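Local atomic coordinates of CHAD domain protein (PDB entry 6RN5), a protein that probably binds polyphosphate through its all-helical CHAD domain, and also binds copper ions through histidines. Residues Thr23-Gly26 with Tyr27-Gln31; Leu283-Leu286 with His287-Arg291. All coordinates share one frame; numbering follows the deposited sequence.

Contact 1 of 2, residues Thr23-Gly26 with Tyr27-Gln31; sequences TLAG and YLRAQ
The flat guanidinium of Arg29 lies back over the preceding turn of the helix, against Ala25. Ala25 O sits 3.8 Å from the guanidinium plane and over its centre, so this group meets the carbonyl with its face. The same oxygen takes a nearly straight bond from Arg29 N (2.9 Å, N-H...O 173°), and Ala25 and Arg29 thus meet through one backbone hydrogen bond and through side-chain contact. A bend at chi3 (-57°) folds the arginine back along the helix, where Arg29 NH2 comes within 3.5 Å of Ala25 CB and Arg29 NH1 reaches 3.7 Å from Gly26 CA. With an alanine here, the Ala25 carbonyl would probably lose its flat cover and a gap would open beside Val217, which also touches the arginine. Leu24 and Leu28 lie side by side and point the same way, their CD1 atoms 4.0 Å apart. The Tyr27 ring, its CG anti to the backbone N (chi1 -177°), leads away from residues 23-26; Gln31 CG lies over one face, toward the rim, and Tyr27 OH is hydrogen-bonded to Glu292. These contacts ride on regular i to i+4 bonding, from Tyr27 N to Thr23 O through Ala30 N to Gly26 O. In the fold, Leu24 and Tyr27 press on Thr72 of helix 56-75, Tyr27 and Gln31 also meet Arg68 there, and the loop residue Val217 touches Ala25, Leu28 and Arg29.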
ATOM      1  N   THR A  23      23.271 -38.538  22.329  1.00 37.86           N
ATOM      2  CA  THR A  23      22.051 -38.107  21.666  1.00 39.09           C
ATOM      3  C   THR A  23      22.416 -37.269  20.447  1.00 35.39           C
ATOM      4  O   THR A  23      21.838 -37.447  19.374  1.00 31.27           O
ATOM      5  CB  THR A  23      21.141 -37.269  22.587  1.00 40.74           C
ATOM      6  OG1 THR A  23      21.036 -37.911  23.848  1.00 44.45           O
ATOM      7  CG2 THR A  23      19.702 -37.107  22.008  1.00 40.02           C
ATOM      8  N   LEU A  24      23.375 -36.369  20.638  1.00 31.98           N
ATOM      9  CA  LEU A  24      23.870 -35.497  19.582  1.00 32.58           C
ATOM     10  C   LEU A  24      24.441 -36.326  18.431  1.00 33.91           C
ATOM     11  O   LEU A  24      24.179 -36.005  17.291  1.00 37.67           O
ATOM     12  CB  LEU A  24      24.965 -34.573  20.116  1.00 32.33           C
ATOM     13  CG  LEU A  24      25.826 -33.798  19.137  1.00 32.74           C
ATOM     14  CD1 LEU A  24      24.951 -32.880  18.304  1.00 35.27           C
ATOM     15  CD2 LEU A  24      26.868 -32.984  19.912  1.00 33.10           C
ATOM     16  N   ALA A  25      25.253 -37.345  18.741  1.00 34.08           N
ATOM     17  CA  ALA A  25      25.839 -38.220  17.742  1.00 33.98           C
ATOM     18  C   ALA A  25      24.740 -38.948  16.973  1.00 34.82           C
ATOM     19  O   ALA A  25      24.841 -39.095  15.753  1.00 35.39           O
ATOM     20  CB  ALA A  25      26.763 -39.232  18.371  1.00 35.85           C
ATOM     21  N   GLY A  26      23.726 -39.406  17.683  1.00 32.27           N
ATOM     22  CA  GLY A  26      22.599 -40.136  17.046  1.00 34.74           C
ATOM     23  C   GLY A  26      21.913 -39.217  16.044  1.00 35.57           C
ATOM     24  O   GLY A  26      21.581 -39.636  14.942  1.00 37.48           O
ATOM     25  N   TYR A  27      21.722 -37.949  16.407  1.00 33.45           N
ATOM     26  CA  TYR A  27      21.054 -36.997  15.520  1.00 31.89           C
ATOM     27  C   TYR A  27      21.886 -36.727  14.268  1.00 35.40           C
ATOM     28  O   TYR A  27      21.335 -36.791  13.142  1.00 32.38           O
ATOM     29  CB  TYR A  27      20.729 -35.701  16.248  1.00 33.49           C
ATOM     30  CG  TYR A  27      19.968 -34.692  15.430  1.00 33.09           C
ATOM     31  CD1 TYR A  27      18.625 -34.904  15.067  1.00 30.77           C
ATOM     32  CD2 TYR A  27      20.601 -33.521  14.981  1.00 34.12           C
ATOM     33  CE1 TYR A  27      17.939 -33.949  14.290  1.00 31.68           C
ATOM     34  CE2 TYR A  27      19.929 -32.578  14.204  1.00 31.72           C
ATOM     35  CZ  TYR A  27      18.605 -32.795  13.868  1.00 32.87           C
ATOM     36  OH  TYR A  27      17.960 -31.825  13.130  1.00 33.83           O
ATOM     37  N   LEU A  28      23.199 -36.484  14.451  1.00 28.90           N
ATOM     38  CA  LEU A  28      24.105 -36.287  13.342  1.00 31.27           C
ATOM     39  C   LEU A  28      24.165 -37.501  12.395  1.00 33.95           C
ATOM     40  O   LEU A  28      24.085 -37.329  11.178  1.00 33.63           O
ATOM     41  CB  LEU A  28      25.525 -35.901  13.813  1.00 31.16           C
ATOM     42  CG  LEU A  28      25.639 -34.467  14.362  1.00 33.24           C
ATOM     43  CD1 LEU A  28      26.958 -34.230  15.078  1.00 36.32           C
ATOM     44  CD2 LEU A  28      25.449 -33.438  13.245  1.00 34.30           C
ATOM     45  N   ARG A  29      24.325 -38.703  12.943  1.00 33.45           N
ATOM     46  CA  ARG A  29      24.315 -39.935  12.131  1.00 36.23           C
ATOM     47  C   ARG A  29      23.026 -40.088  11.291  1.00 34.76           C
ATOM     48  O   ARG A  29      23.087 -40.415  10.111  1.00 30.02           O
ATOM     49  CB  ARG A  29      24.587 -41.195  12.995  1.00 35.79           C
ATOM     50  CG  ARG A  29      26.058 -41.342  13.420  1.00 39.33           C
ATOM     51  CD  ARG A  29      26.433 -42.715  14.023  1.00 41.12           C
ATOM     52  NE  ARG A  29      25.569 -42.959  15.174  1.00 52.47           N
ATOM     53  CZ  ARG A  29      25.882 -42.739  16.463  1.00 57.01           C
ATOM     54  NH1 ARG A  29      24.956 -42.970  17.405  1.00 53.03           N
ATOM     55  NH2 ARG A  29      27.114 -42.333  16.828  1.00 55.83           N
ATOM     56  N   ALA A  30      21.880 -39.812  11.907  1.00 34.18           N
ATOM     57  CA  ALA A  30      20.588 -39.876  11.252  1.00 35.13           C
ATOM     58  C   ALA A  30      20.461 -38.889  10.097  1.00 38.77           C
ATOM     59  O   ALA A  30      20.002 -39.263   9.019  1.00 39.90           O
ATOM     60  CB  ALA A  30      19.482 -39.593  12.257  1.00 40.36           C
ATOM     61  N   GLN A  31      20.843 -37.633  10.327  1.00 36.92           N
ATOM     62  CA  GLN A  31      20.843 -36.625   9.255  1.00 36.42           C
ATOM     63  C   GLN A  31      21.812 -36.944   8.123  1.00 37.81           C
ATOM     64  O   GLN A  31      21.442 -36.838   6.957  1.00 34.61           O
ATOM     65  CB  GLN A  31      21.118 -35.233   9.823  1.00 36.01           C
ATOM     66  CG  GLN A  31      19.976 -34.774  10.715  1.00 35.79           C
ATOM     67  CD  GLN A  31      18.645 -34.729   9.976  1.00 37.95           C
ATOM     68  OE1 GLN A  31      18.557 -34.191   8.868  1.00 36.33           O
ATOM     69  NE2 GLN A  31      17.606 -35.263  10.590  1.00 35.23           N
TER

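Contact 2 of 2, residues Leu283-Leu286 with His287-Arg291; sequences LLRL and HRYAR. With SO4 (sulfate ion), chain G; SO4 (sulfate ion), chain F.
Arg285 and Tyr289 run side by side with guanidinium and ring planes only 7° apart, yet it is the aliphatic arm of the arginine that meets the tyrosine. Arg285 CG lies 3.6 Å from Tyr289 CZ and Arg285 CD 3.4 Å from Tyr289 OH, while a bend at chi3 (55°) carries the guanidinium onward to the sulfate of chain F, edge-on, through two weak bonds from NH1 and NH2. One face of the tyrosine ring is capped toward its rim by Arg285 O, 3.3 Å above the plane, which also accepts the hydrogen bond from Tyr289 N at 3.1 Å. Tyr289 OH then donates to O4 of the chain G sulfate (2.7 Å) and is itself bonded to Arg67 NE. Arg288 turns its guanidinium edge to that same sulfate; its NH2 to O4 distance is too short to be trusted in detail, and NH1 to O2 is weak. Arg64, Arg67, Arg68 and Arg281 also bond the two anions between them. Leu284 and His287 face helices 229-244 and 305-331. Sulfates, probably from the crystallisation liquor, held by arginines of helices 56-75 and 274-295 are consistent with the basic, phosphate-binding surface expected of a CHAD domain.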
ATOM      1  N   LEU A 283      18.336 -17.340  13.245  1.00 29.96           N
ATOM      2  CA  LEU A 283      18.517 -17.727  14.639  1.00 30.32           C
ATOM      3  C   LEU A 283      17.332 -18.650  15.038  1.00 26.91           C
ATOM      4  O   LEU A 283      17.469 -19.574  15.824  1.00 25.66           O
ATOM      5  CB  LEU A 283      18.591 -16.505  15.555  1.00 28.43           C
ATOM      6  CG  LEU A 283      19.875 -15.663  15.463  1.00 32.50           C
ATOM      7  CD1 LEU A 283      19.723 -14.280  16.088  1.00 32.07           C
ATOM      8  CD2 LEU A 283      21.084 -16.356  16.071  1.00 33.85           C
ATOM      9  N   LEU A 284      16.179 -18.373  14.495  1.00 26.49           N
ATOM     10  CA  LEU A 284      14.998 -19.170  14.827  1.00 30.80           C
ATOM     11  C   LEU A 284      15.171 -20.588  14.299  1.00 30.10           C
ATOM     12  O   LEU A 284      14.894 -21.571  14.975  1.00 31.42           O
ATOM     13  CB  LEU A 284      13.732 -18.492  14.318  1.00 31.41           C
ATOM     14  CG  LEU A 284      12.496 -19.395  14.385  1.00 36.91           C
ATOM     15  CD1 LEU A 284      12.235 -19.804  15.807  1.00 44.44           C
ATOM     16  CD2 LEU A 284      11.301 -18.643  13.841  1.00 42.54           C
ATOM     17  N   ARG A 285      15.704 -20.684  13.101  1.00 31.21           N
ATOM     18  CA  ARG A 285      15.996 -21.979  12.525  1.00 34.42           C
ATOM     19  C   ARG A 285      17.041 -22.775  13.303  1.00 32.82           C
ATOM     20  O   ARG A 285      16.865 -23.979  13.549  1.00 28.67           O
ATOM     21  CB  ARG A 285      16.379 -21.836  11.064  1.00 37.96           C
ATOM     22  CG  ARG A 285      15.932 -23.075  10.323  1.00 46.02           C
ATOM     23  CD  ARG A 285      15.914 -22.914   8.842  1.00 50.06           C
ATOM     24  NE  ARG A 285      17.202 -22.469   8.336  1.00 53.41           N
ATOM     25  CZ  ARG A 285      17.406 -22.111   7.064  1.00 55.33           C
ATOM     26  NH1 ARG A 285      16.415 -22.205   6.179  1.00 47.97           N
ATOM     27  NH2 ARG A 285      18.600 -21.677   6.672  1.00 54.03           N
ATOM     28  N   LEU A 286      18.100 -22.082  13.751  1.00 32.33           N
ATOM     29  CA  LEU A 286      19.104 -22.686  14.618  1.00 30.20           C
ATOM     30  C   LEU A 286      18.461 -23.272  15.852  1.00 29.28           C
ATOM     31  O   LEU A 286      18.801 -24.380  16.253  1.00 30.90           O
ATOM     32  CB  LEU A 286      20.204 -21.663  14.982  1.00 30.89           C
ATOM     33  CG  LEU A 286      21.115 -21.348  13.778  1.00 33.21           C
ATOM     34  CD1 LEU A 286      22.124 -20.185  14.006  1.00 34.62           C
ATOM     35  CD2 LEU A 286      21.878 -22.602  13.419  1.00 37.20           C
ATOM     36  N   HIS A 287      17.538 -22.518  16.443  1.00 30.27           N
ATOM     37  CA  HIS A 287      16.815 -22.936  17.652  1.00 35.71           C
ATOM     38  C   HIS A 287      15.919 -24.163  17.343  1.00 32.34           C
ATOM     39  O   HIS A 287      15.880 -25.094  18.075  1.00 30.21           O
ATOM     40  CB  HIS A 287      15.992 -21.721  18.200  1.00 35.14           C
ATOM     41  CG  HIS A 287      15.024 -22.064  19.285  1.00 35.84           C
ATOM     42  ND1 HIS A 287      15.407 -22.647  20.477  1.00 38.65           N
ATOM     43  CD2 HIS A 287      13.685 -21.869  19.375  1.00 38.07           C
ATOM     44  CE1 HIS A 287      14.344 -22.801  21.247  1.00 36.74           C
ATOM     45  NE2 HIS A 287      13.285 -22.334  20.604  1.00 39.59           N
ATOM     46  N   ARG A 288      15.279 -24.188  16.196  1.00 36.14           N
ATOM     47  CA  ARG A 288      14.384 -25.308  15.891  1.00 36.16           C
ATOM     48  C   ARG A 288      15.155 -26.590  15.798  1.00 33.06           C
ATOM     49  O   ARG A 288      14.764 -27.590  16.370  1.00 32.45           O
ATOM     50  CB  ARG A 288      13.604 -25.034  14.605  1.00 41.19           C
ATOM     51  CG  ARG A 288      12.318 -24.216  14.851  1.00 46.84           C
ATOM     52  CD  ARG A 288      11.196 -24.807  13.961  1.00 50.73           C
ATOM     53  NE  ARG A 288      11.637 -24.616  12.603  1.00 48.05           N
ATOM     54  CZ  ARG A 288      11.868 -25.517  11.659  1.00 47.74           C
ATOM     55  NH1 ARG A 288      11.584 -26.802  11.787  1.00 51.44           N
ATOM     56  NH2 ARG A 288      12.334 -25.061  10.506  1.00 45.10           N
ATOM     57  N   TYR A 289      16.311 -26.515  15.165  1.00 31.36           N
ATOM     58  CA  TYR A 289      17.118 -27.691  14.895  1.00 31.97           C
ATOM     59  C   TYR A 289      17.854 -28.159  16.111  1.00 31.59           C
ATOM     60  O   TYR A 289      18.186 -29.326  16.194  1.00 29.62           O
ATOM     61  CB  TYR A 289      18.123 -27.408  13.772  1.00 33.22           C
ATOM     62  CG  TYR A 289      17.520 -27.083  12.429  1.00 34.31           C
ATOM     63  CD1 TYR A 289      16.209 -27.444  12.108  1.00 34.90           C
ATOM     64  CD2 TYR A 289      18.290 -26.475  11.443  1.00 33.60           C
ATOM     65  CE1 TYR A 289      15.691 -27.187  10.851  1.00 35.56           C
ATOM     66  CE2 TYR A 289      17.777 -26.209  10.202  1.00 33.55           C
ATOM     67  CZ  TYR A 289      16.480 -26.560   9.894  1.00 35.89           C
ATOM     68  OH  TYR A 289      15.955 -26.261   8.620  1.00 37.23           O
ATOM     69  N   ALA A 290      18.114 -27.243  17.042  1.00 32.58           N
ATOM     70  CA  ALA A 290      18.674 -27.594  18.343  1.00 30.58           C
ATOM     71  C   ALA A 290      17.653 -28.374  19.180  1.00 32.20           C
ATOM     72  O   ALA A 290      18.004 -29.391  19.808  1.00 30.27           O
ATOM     73  CB  ALA A 290      19.149 -26.322  19.086  1.00 29.69           C
ATOM     74  N   ARG A 291      16.418 -27.880  19.238  1.00 34.25           N
ATOM     75  CA  ARG A 291      15.322 -28.647  19.835  1.00 38.28           C
ATOM     76  C   ARG A 291      15.264 -30.058  19.230  1.00 37.80           C
ATOM     77  O   ARG A 291      15.101 -31.017  19.963  1.00 37.29           O
ATOM     78  CB  ARG A 291      13.969 -27.937  19.662  1.00 40.45           C
ATOM     79  CG  ARG A 291      13.822 -26.735  20.593  1.00 49.53           C
ATOM     80  CD  ARG A 291      12.550 -25.910  20.352  1.00 55.46           C
ATOM     81  NE  ARG A 291      11.335 -26.471  20.973  1.00 62.45           N
ATOM     82  CZ  ARG A 291      10.306 -27.029  20.319  1.00 65.87           C
ATOM     83  NH1 ARG A 291      10.271 -27.130  18.983  1.00 69.79           N
ATOM     84  NH2 ARG A 291       9.283 -27.494  21.011  1.00 68.42           N
TER
HETATM   85  S   SO4 G 406      12.578 -27.188   7.782  1.00 43.77           S
HETATM   86  O1  SO4 G 406      13.619 -27.895   7.062  1.00 40.56           O
HETATM   87  O2  SO4 G 406      11.868 -28.194   8.606  1.00 41.89           O
HETATM   88  O3  SO4 G 406      11.628 -26.554   6.863  1.00 47.64           O
HETATM   89  O4  SO4 G 406      13.226 -26.105   8.563  1.00 51.23           O
HETATM   90  S   SO4 F 405      17.429 -20.992   2.806  1.00 75.10           S
HETATM   91  O1  SO4 F 405      18.362 -22.149   2.957  1.00 79.86           O
HETATM   92  O2  SO4 F 405      16.048 -21.459   2.987  1.00 73.23           O
HETATM   93  O3  SO4 F 405      17.717 -19.892   3.809  1.00 71.84           O
HETATM   94  O4  SO4 F 405      17.559 -20.534   1.404  1.00 76.92           O

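Each contact lies within one continuous helix closed by i to i+4 bonds, and each has four of its eight touching residues buried. Contact 2 is the more central, its centre about 13 Å from that of the chain against about 22 Å for contact 1, on helix 274-295 among helices 56-75, 229-244 and 305-331. Helix 56-75 is their common neighbour: its Arg68 touches Tyr27, Gln31 and Tyr289, and the loop residue Phe76, just past its end, meets Leu24 and Ala290. The contacts also touch directly where Tyr27 OH packs near Tyr289 O. Their chemistry diverges: Arg29 lies along its own helix, whereas Arg285 and Arg288 reach sulfates, in keeping with a probable polyphosphate-binding role.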